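Local coordinates for gram-negative insecticidal protein (Chromobacterium piscinae, PDB 6FBM) that is an insecticidal toxin that probably acts on membranes through its MACPF domain, as pore-forming relatives do, and also carries a beta-tripod region, at residues L130-L135 with E174-G179; A185-L190 with N226-N231; K402-W407 with M422-S427. All coordinates share one frame; numbering follows the deposited sequence.

The three contacts come in series along the chain, with interaction 1 closing before interaction 2 opens and interaction 3 well beyond both. Interactions 1 and 2 belong to the MACPF part and to one antiparallel sheet: strands 170-177 and 179-187 follow each other, and each pairs with strand 120-134. Their centres are 34 Å apart, so they mark separate stations on that long sheet, one a strand pair, the other a helix end meeting a strand. Interaction 3 sits in a different sheet, in the part related to Vps62, its centre 40 Å from that of interaction 2 and 72 Å from that of interaction 1. The three thus run from the MACPF part into the beta-rich region.

Interaction 1 (L130-L135 with E174-G179); sequences LWYISL and EAAVGG
Val177 sets its branched CB over one face of the Trp131 indole, a CH-pi contact with CB 3.8 Å from the centroid of the five-membered ring of Trp131. At the edge of the same indole, in its plane, lies CG1 of Ile133 from its own strand. The tryptophan takes the cramped rotamer with CG between backbone N and carbonyl carbon (chi1 50°), which folds the ring back across Val177; CG1 of Val177 lies over the same face, against NE1 and CE2. NE1 is hydrogen-bonded to Pro14 O. On the other face of the sheet the Tyr132 ring leans obliquely against Ala176, with Tyr132 CE1 3.9 Å from Ala176 CB, and further along Ser134 CB packs 3.7 Å from Glu174 CG.

Between these two layers of side chains the antiparallel strands are laced together by paired backbone bonds. Ile133 N reaches Ala175 O at 3.0 Å, and Ala175 N returns to Ile133 O at 2.9 Å. Val177 N donates to Trp131 O at 2.7 Å. At the end of the ladder the pairing widens into a classic beta bulge: Leu130 N bonds to Val177 O at 2.7 Å, while Trp131 N reaches that same oxygen only weakly, at 3.3 Å. Both chains turn a corner here, at Leu130 and Gly178, and Leu130 lays its CG and CD1 against the glycine's CA.

Strand 64-78 flanks the first segment, and strand 271-274 the second. Chemically, the pair has an oily face, where Trp131, Ile133 and Val177 interlock, and a more polar one, where Glu174 OE1 is held by Ser276 OG, from the connection after strand 271-274. Hydrophobic packing on one face thus goes with a polar anchor on the other.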
loop_
_atom_site.group_PDB
_atom_site.type_symbol
_atom_site.label_atom_id
_atom_site.label_comp_id
_atom_site.label_asym_id
_atom_site.label_seq_id
_atom_site.Cartn_x
_atom_site.Cartn_y
_atom_site.Cartn_z
ATOM N N LEU A 130 -6.676 -19.296 18.529
ATOM C CA LEU A 130 -5.497 -18.518 18.866
ATOM C C LEU A 130 -5.518 -18.200 20.368
ATOM O O LEU A 130 -4.516 -18.376 21.053
ATOM C CB LEU A 130 -5.451 -17.243 18.013
ATOM C CG LEU A 130 -5.528 -17.501 16.506
ATOM C CD1 LEU A 130 -5.697 -16.202 15.768
ATOM C CD2 LEU A 130 -4.324 -18.255 15.964
ATOM N N TRP A 131 -6.647 -17.709 20.870
ATOM C CA TRP A 131 -6.805 -17.460 22.291
ATOM C C TRP A 131 -8.247 -17.550 22.716
ATOM O O TRP A 131 -9.148 -17.577 21.873
ATOM C CB TRP A 131 -6.245 -16.088 22.679
ATOM C CG TRP A 131 -6.729 -15.000 21.835
ATOM C CD1 TRP A 131 -7.865 -14.302 22.012
ATOM C CD2 TRP A 131 -6.077 -14.450 20.691
ATOM N NE1 TRP A 131 -7.972 -13.299 21.042
ATOM C CE2 TRP A 131 -6.854 -13.362 20.248
ATOM C CE3 TRP A 131 -4.869 -14.711 20.055
ATOM C CZ2 TRP A 131 -6.519 -12.617 19.128
ATOM C CZ3 TRP A 131 -4.521 -13.967 18.960
ATOM C CH2 TRP A 131 -5.338 -12.930 18.501
ATOM N N TYR A 132 -8.444 -17.633 24.030
ATOM C CA TYR A 132 -9.740 -17.536 24.644
ATOM C C TYR A 132 -9.782 -16.187 25.341
ATOM O O TYR A 132 -8.769 -15.705 25.851
ATOM C CB TYR A 132 -9.956 -18.667 25.653
ATOM C CG TYR A 132 -9.774 -20.076 25.103
ATOM C CD1 TYR A 132 -10.843 -20.737 24.495
ATOM C CD2 TYR A 132 -8.563 -20.772 25.223
ATOM C CE1 TYR A 132 -10.718 -22.034 23.991
ATOM C CE2 TYR A 132 -8.420 -22.067 24.716
ATOM C CZ TYR A 132 -9.499 -22.706 24.094
ATOM O OH TYR A 132 -9.409 -24.008 23.568
ATOM N N ILE A 133 -10.944 -15.558 25.324
ATOM C CA ILE A 133 -11.192 -14.386 26.144
ATOM C C ILE A 133 -12.312 -14.818 27.070
ATOM O O ILE A 133 -13.231 -15.534 26.644
ATOM C CB ILE A 133 -11.626 -13.140 25.356
ATOM C CG1 ILE A 133 -10.775 -12.978 24.086
ATOM C CG2 ILE A 133 -11.543 -11.920 26.250
ATOM C CD1 ILE A 133 -11.201 -11.858 23.181
ATOM N N SER A 134 -12.217 -14.425 28.336
ATOM C CA SER A 134 -13.249 -14.765 29.309
ATOM C C SER A 134 -13.530 -13.578 30.201
ATOM O O SER A 134 -12.663 -12.750 30.443
ATOM C CB SER A 134 -12.834 -15.974 30.130
ATOM O OG SER A 134 -11.607 -15.720 30.793
ATOM N N LEU A 135 -14.783 -13.493 30.619
ATOM C CA LEU A 135 -15.266 -12.439 31.493
ATOM C C LEU A 135 -15.323 -12.919 32.943
ATOM O O LEU A 135 -15.244 -14.129 33.216
ATOM C CB LEU A 135 -16.679 -12.036 31.074
ATOM C CG LEU A 135 -16.807 -11.469 29.659
ATOM C CD1 LEU A 135 -18.234 -11.024 29.425
ATOM C CD2 LEU A 135 -15.867 -10.294 29.437
ATOM N N GLU A 174 -17.384 -16.344 27.548
ATOM C CA GLU A 174 -16.096 -16.913 27.203
ATOM C C GLU A 174 -16.155 -17.322 25.729
ATOM O O GLU A 174 -17.147 -17.874 25.269
ATOM C CB GLU A 174 -15.831 -18.120 28.087
ATOM C CG GLU A 174 -14.397 -18.597 28.104
ATOM C CD GLU A 174 -14.264 -19.795 29.047
ATOM O OE1 GLU A 174 -14.774 -20.870 28.687
ATOM O OE2 GLU A 174 -13.671 -19.668 30.146
ATOM N N ALA A 175 -15.093 -17.056 24.981
ATOM C CA ALA A 175 -15.068 -17.453 23.573
ATOM C C ALA A 175 -13.670 -17.775 23.085
ATOM O O ALA A 175 -12.682 -17.161 23.506
ATOM C CB ALA A 175 -15.648 -16.340 22.722
ATOM N N ALA A 176 -13.630 -18.732 22.170
ATOM C CA ALA A 176 -12.432 -19.033 21.431
ATOM C C ALA A 176 -12.335 -18.053 20.275
ATOM O O ALA A 176 -13.306 -17.805 19.585
ATOM C CB ALA A 176 -12.492 -20.453 20.921
ATOM N N VAL A 177 -11.135 -17.522 20.076
ATOM C CA VAL A 177 -10.875 -16.614 18.993
ATOM C C VAL A 177 -9.866 -17.214 18.021
ATOM O O VAL A 177 -8.846 -17.756 18.410
ATOM C CB VAL A 177 -10.366 -15.270 19.537
ATOM C CG1 VAL A 177 -10.080 -14.335 18.404
ATOM C CG2 VAL A 177 -11.388 -14.644 20.484
ATOM N N GLY A 178 -10.179 -17.120 16.740
ATOM C CA GLY A 178 -9.333 -17.573 15.649
ATOM C C GLY A 178 -10.148 -17.775 14.390
ATOM O O GLY A 178 -10.894 -16.894 13.981
ATOM N N GLY A 179 -10.025 -18.948 13.773
ATOM C CA GLY A 179 -10.921 -19.306 12.671
ATOM C C GLY A 179 -11.365 -20.720 12.752
ATOM O O GLY A 179 -10.651 -21.576 13.256
#

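Interaction 2 (A185-L190 with N226-N231); sequences AASKTL and NSFRSN
Phe228 reaches from the last turn of helix 220-230 to strand 179-187, where it meets Ala185 and Ser187. Its CB points past the strand rather than at it, and CG, standing opposite the backbone N (chi1 169°), brings the ring across. From there the contacts build along one side of the ring: CD1 is 3.6 Å from Ser187 OG, CE1 comes to 3.3 Å from that same OG and 3.8 Å from Ala185 CB, and the far atom CZ meets Ala185 CB at 3.4 Å. Both partners approach the ring obliquely. The Ser187 hydroxyl does not depend on the ring for a polar partner, because it is hydrogen-bonded to Ser232 OG, which is also bonded to Phe228 O. Ser232 thus ties together the serine that touches the ring and the backbone that carries it.

One backbone bond joins the segments beyond the ring. Lys188 N gives its hydrogen to Asn231 O at 3.0 Å, nearly straight (172°), and Asn231 is the first residue to leave the helical conformation, so the bond ties the start of the outgoing chain to Lys188, just after Ser187. Asn231 N still bonds back to Ser227 O. One residue back, Asn226 O is held twice by Ser230, through its N and, at 2.7 Å, its OG, from opposite faces of the carbonyl plane.

The Phe228 ring is packed between helix 198-209, through Leu198, Thr201 and Ser205, and strands 179-187 and 232-239, where Tyr183 and Ile234 also touch it. Helices 198-209 and 220-230 lie in the connection between those two strands, consistent with a helix cluster of the kind that becomes a membrane-spanning hairpin in pore-forming MACPF proteins.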
loop_
_atom_site.group_PDB
_atom_site.type_symbol
_atom_site.label_atom_id
_atom_site.label_comp_id
_atom_site.label_asym_id
_atom_site.label_seq_id
_atom_site.Cartn_x
_atom_site.Cartn_y
_atom_site.Cartn_z
ATOM N N ALA A 185 -22.055 -32.161 5.973
ATOM C CA ALA A 185 -22.465 -33.108 4.934
ATOM C C ALA A 185 -23.827 -33.692 5.231
ATOM O O ALA A 185 -24.096 -34.168 6.360
ATOM C CB ALA A 185 -21.433 -34.217 4.751
ATOM N N ALA A 186 -24.686 -33.637 4.215
ATOM C CA ALA A 186 -25.909 -34.415 4.180
ATOM C C ALA A 186 -25.618 -35.643 3.322
ATOM O O ALA A 186 -25.532 -35.534 2.095
ATOM C CB ALA A 186 -27.030 -33.602 3.571
ATOM N N SER A 187 -25.446 -36.799 3.970
ATOM C CA SER A 187 -24.996 -37.995 3.273
ATOM C C SER A 187 -26.166 -38.972 3.120
ATOM O O SER A 187 -26.936 -39.194 4.064
ATOM C CB SER A 187 -23.865 -38.658 4.046
ATOM O OG SER A 187 -22.695 -37.868 4.039
ATOM N N LYS A 188 -26.271 -39.545 1.924
ATOM C CA LYS A 188 -27.165 -40.633 1.638
ATOM C C LYS A 188 -26.356 -41.912 1.864
ATOM O O LYS A 188 -25.768 -42.453 0.919
ATOM C CB LYS A 188 -27.638 -40.504 0.183
ATOM C CG LYS A 188 -28.873 -39.598 0.079
ATOM C CD LYS A 188 -29.104 -38.754 -1.174
ATOM C CE LYS A 188 -28.542 -39.317 -2.454
ATOM N NZ LYS A 188 -29.253 -38.712 -3.630
ATOM N N THR A 189 -26.295 -42.390 3.107
ATOM C CA THR A 189 -25.370 -43.483 3.434
ATOM C C THR A 189 -25.728 -44.817 2.776
ATOM O O THR A 189 -24.862 -45.631 2.497
ATOM C CB THR A 189 -25.209 -43.753 4.965
ATOM O OG1 THR A 189 -26.468 -44.021 5.565
ATOM C CG2 THR A 189 -24.592 -42.602 5.681
ATOM N N LEU A 190 -27.011 -45.029 2.515
ATOM C CA LEU A 190 -27.503 -46.234 1.869
ATOM C C LEU A 190 -26.965 -46.396 0.444
ATOM O O LEU A 190 -27.018 -47.496 -0.112
ATOM C CB LEU A 190 -29.030 -46.298 1.876
ATOM C CG LEU A 190 -29.767 -46.072 3.189
ATOM C CD1 LEU A 190 -31.265 -46.176 2.976
ATOM C CD2 LEU A 190 -29.245 -46.957 4.310
ATOM N N ASN A 226 -14.434 -40.899 -1.959
ATOM C CA ASN A 226 -15.118 -40.617 -3.235
ATOM C C ASN A 226 -16.610 -40.919 -3.147
ATOM O O ASN A 226 -17.444 -40.162 -3.628
ATOM C CB ASN A 226 -14.516 -41.420 -4.401
ATOM C CG ASN A 226 -13.208 -40.830 -4.921
ATOM O OD1 ASN A 226 -12.887 -39.661 -4.678
ATOM N ND2 ASN A 226 -12.468 -41.623 -5.678
ATOM N N SER A 227 -16.913 -42.038 -2.512
ATOM C CA SER A 227 -18.284 -42.462 -2.271
ATOM C C SER A 227 -19.055 -41.448 -1.405
ATOM O O SER A 227 -20.197 -41.089 -1.694
ATOM C CB SER A 227 -18.267 -43.825 -1.594
ATOM O OG SER A 227 -19.535 -44.415 -1.664
ATOM N N PHE A 228 -18.401 -40.992 -0.341
ATOM C CA PHE A 228 -18.942 -39.955 0.557
ATOM C C PHE A 228 -19.270 -38.674 -0.204
ATOM O O PHE A 228 -20.387 -38.162 -0.148
ATOM C CB PHE A 228 -17.953 -39.704 1.718
ATOM C CG PHE A 228 -18.252 -38.500 2.552
ATOM C CD1 PHE A 228 -19.214 -38.534 3.545
ATOM C CD2 PHE A 228 -17.542 -37.321 2.362
ATOM C CE1 PHE A 228 -19.469 -37.397 4.325
ATOM C CE2 PHE A 228 -17.781 -36.198 3.132
ATOM C CZ PHE A 228 -18.751 -36.232 4.109
ATOM N N ARG A 229 -18.290 -38.187 -0.942
ATOM C CA ARG A 229 -18.437 -36.940 -1.659
ATOM C C ARG A 229 -19.517 -36.964 -2.736
ATOM O O ARG A 229 -20.337 -36.052 -2.800
ATOM C CB ARG A 229 -17.095 -36.507 -2.264
ATOM C CG ARG A 229 -16.073 -36.091 -1.221
ATOM C CD ARG A 229 -14.801 -35.537 -1.846
ATOM N NE ARG A 229 -13.807 -35.289 -0.814
ATOM C CZ ARG A 229 -12.558 -34.889 -1.041
ATOM N NH1 ARG A 229 -12.130 -34.665 -2.286
ATOM N NH2 ARG A 229 -11.719 -34.734 -0.015
ATOM N N SER A 230 -19.512 -37.990 -3.576
ATOM C CA SER A 230 -20.475 -38.066 -4.680
ATOM C C SER A 230 -21.896 -38.481 -4.243
ATOM O O SER A 230 -22.848 -38.254 -4.993
ATOM C CB SER A 230 -19.944 -38.905 -5.865
ATOM O OG SER A 230 -19.488 -40.140 -5.435
ATOM N N ASN A 231 -22.043 -39.036 -3.037
ATOM C CA ASN A 231 -23.376 -39.277 -2.443
ATOM C C ASN A 231 -23.722 -38.382 -1.246
ATOM O O ASN A 231 -24.613 -38.727 -0.455
ATOM C CB ASN A 231 -23.523 -40.748 -2.055
ATOM C CG ASN A 231 -23.356 -41.677 -3.237
ATOM O OD1 ASN A 231 -22.454 -42.531 -3.254
ATOM N ND2 ASN A 231 -24.194 -41.494 -4.247
#

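Interaction 3 (K402-W407 with M422-S427); sequences KDYACW and MMLATS
Asp403 O takes two backbone N-H groups from the opposite strand: Thr426 N at 2.9 Å, on a lone pair, and Ala425 N at 2.8 Å, a bent, weak bond (N-H...O 125°). With Asp403 N returning to Thr426 O, this is a G1 beta bulge, Ala425 taking positive phi (72°) to fit the extra residue in. The Tyr404 ring lies obliquely against the bulge, its CE1 3.8 Å from Ala425 CB. Past it the ladder is regular, with Ala405 and Met423 bonded both ways.

Side chains fill the rest of the contact. Bent at chi2 (-60°), Met422 brings its SD to 3.4 Å from Cys406 CB; on the other face Met423 CG meets Trp407 CD1 at 3.5 Å.

Further out, Tyr404 OH is bonded to Ser333 O and Thr426 OG1 to Gly428 O, while Trp393, on a neighbouring strand, touches both Tyr404 and Met422. Polar grips thus lie at the bulge end and, at the other end, a methionine contact on each face, Met422 on Cys406 and Met423 on Trp407: backbone bonds fix the register, and apolar packing adds to them on both faces.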
loop_
_atom_site.group_PDB
_atom_site.type_symbol
_atom_site.label_atom_id
_atom_site.label_comp_id
_atom_site.label_asym_id
_atom_site.label_seq_id
_atom_site.Cartn_x
_atom_site.Cartn_y
_atom_site.Cartn_z
ATOM N N LYS A 402 -38.795 -81.563 -16.703
ATOM C CA LYS A 402 -38.684 -80.131 -16.472
ATOM C C LYS A 402 -38.586 -79.851 -14.953
ATOM O O LYS A 402 -38.942 -80.687 -14.094
ATOM C CB LYS A 402 -39.812 -79.360 -17.159
ATOM C CG LYS A 402 -39.955 -79.675 -18.642
ATOM C CD LYS A 402 -40.860 -78.771 -19.447
ATOM C CE LYS A 402 -42.350 -78.781 -19.072
ATOM N NZ LYS A 402 -43.086 -80.065 -18.902
ATOM N N ASP A 403 -38.018 -78.689 -14.642
ATOM C CA ASP A 403 -37.666 -78.299 -13.280
ATOM C C ASP A 403 -38.522 -77.146 -12.741
ATOM O O ASP A 403 -39.046 -76.317 -13.501
ATOM C CB ASP A 403 -36.175 -77.951 -13.222
ATOM C CG ASP A 403 -35.278 -79.163 -13.473
ATOM O OD1 ASP A 403 -35.523 -80.247 -12.884
ATOM O OD2 ASP A 403 -34.336 -79.020 -14.277
ATOM N N TYR A 404 -38.685 -77.149 -11.430
ATOM C CA TYR A 404 -39.597 -76.271 -10.717
ATOM C C TYR A 404 -38.891 -75.872 -9.449
ATOM O O TYR A 404 -38.436 -76.742 -8.721
ATOM C CB TYR A 404 -40.897 -77.004 -10.372
ATOM C CG TYR A 404 -41.552 -77.575 -11.596
ATOM C CD1 TYR A 404 -42.460 -76.827 -12.347
ATOM C CD2 TYR A 404 -41.236 -78.853 -12.033
ATOM C CE1 TYR A 404 -43.035 -77.351 -13.497
ATOM C CE2 TYR A 404 -41.794 -79.383 -13.187
ATOM C CZ TYR A 404 -42.694 -78.642 -13.907
ATOM O OH TYR A 404 -43.241 -79.166 -15.040
ATOM N N ALA A 405 -38.789 -74.572 -9.178
ATOM C CA ALA A 405 -38.022 -74.103 -8.027
ATOM C C ALA A 405 -38.559 -72.829 -7.432
ATOM O O ALA A 405 -39.160 -72.024 -8.133
ATOM C CB ALA A 405 -36.571 -73.906 -8.430
ATOM N N CYS A 406 -38.307 -72.652 -6.142
ATOM C CA CYS A 406 -38.642 -71.430 -5.435
ATOM C C CYS A 406 -37.324 -70.748 -5.100
ATOM O O CYS A 406 -36.460 -71.363 -4.468
ATOM C CB CYS A 406 -39.381 -71.759 -4.164
ATOM S SG CYS A 406 -39.829 -70.305 -3.235
ATOM N N TRP A 407 -37.165 -69.492 -5.530
ATOM C CA TRP A 407 -35.935 -68.753 -5.259
ATOM C C TRP A 407 -36.166 -67.572 -4.321
ATOM O O TRP A 407 -37.251 -66.989 -4.316
ATOM C CB TRP A 407 -35.316 -68.248 -6.536
ATOM C CG TRP A 407 -34.806 -69.290 -7.443
ATOM C CD1 TRP A 407 -35.531 -70.005 -8.353
ATOM C CD2 TRP A 407 -33.454 -69.711 -7.591
ATOM N NE1 TRP A 407 -34.721 -70.857 -9.044
ATOM C CE2 TRP A 407 -33.434 -70.699 -8.588
ATOM C CE3 TRP A 407 -32.249 -69.352 -6.969
ATOM C CZ2 TRP A 407 -32.252 -71.335 -8.987
ATOM C CZ3 TRP A 407 -31.077 -69.989 -7.366
ATOM C CH2 TRP A 407 -31.094 -70.969 -8.358
ATOM N N MET A 422 -40.883 -67.908 -8.079
ATOM C CA MET A 422 -40.911 -69.277 -8.559
ATOM C C MET A 422 -40.405 -69.284 -9.976
ATOM O O MET A 422 -40.698 -68.379 -10.740
ATOM C CB MET A 422 -42.328 -69.833 -8.558
ATOM C CG MET A 422 -42.978 -69.880 -7.201
ATOM S SD MET A 422 -42.121 -70.871 -5.996
ATOM C CE MET A 422 -42.147 -72.484 -6.736
ATOM N N MET A 423 -39.667 -70.336 -10.301
ATOM C CA MET A 423 -39.219 -70.632 -11.648
ATOM C C MET A 423 -39.787 -72.006 -11.975
ATOM O O MET A 423 -39.389 -73.000 -11.366
ATOM C CB MET A 423 -37.686 -70.634 -11.723
ATOM C CG MET A 423 -37.043 -69.281 -11.425
ATOM S SD MET A 423 -37.461 -67.963 -12.583
ATOM C CE MET A 423 -36.504 -68.418 -14.030
ATOM N N LEU A 424 -40.711 -72.044 -12.928
ATOM C CA LEU A 424 -41.574 -73.195 -13.154
ATOM C C LEU A 424 -41.462 -73.683 -14.604
ATOM O O LEU A 424 -41.581 -72.892 -15.547
ATOM C CB LEU A 424 -43.021 -72.839 -12.839
ATOM C CG LEU A 424 -43.308 -72.306 -11.427
ATOM C CD1 LEU A 424 -44.720 -71.742 -11.333
ATOM C CD2 LEU A 424 -43.123 -73.347 -10.350
ATOM N N ALA A 425 -41.181 -74.981 -14.753
ATOM C CA ALA A 425 -41.179 -75.689 -16.021
ATOM C C ALA A 425 -39.976 -75.274 -16.847
ATOM O O ALA A 425 -40.099 -74.951 -18.035
ATOM C CB ALA A 425 -42.484 -75.476 -16.776
ATOM N N THR A 426 -38.815 -75.297 -16.197
ATOM C CA THR A 426 -37.573 -74.800 -16.790
ATOM C C THR A 426 -36.679 -75.945 -17.227
ATOM O O THR A 426 -36.850 -77.079 -16.764
ATOM C CB THR A 426 -36.806 -73.872 -15.810
ATOM O OG1 THR A 426 -36.541 -74.538 -14.560
ATOM C CG2 THR A 426 -37.625 -72.616 -15.544
ATOM N N SER A 427 -35.740 -75.642 -18.119
ATOM C CA SER A 427 -34.717 -76.596 -18.535
ATOM C C SER A 427 -33.432 -76.287 -17.756
ATOM O O SER A 427 -32.650 -75.399 -18.134
ATOM C CB SER A 427 -34.493 -76.499 -20.054
ATOM O OG SER A 427 -33.406 -77.324 -20.477
#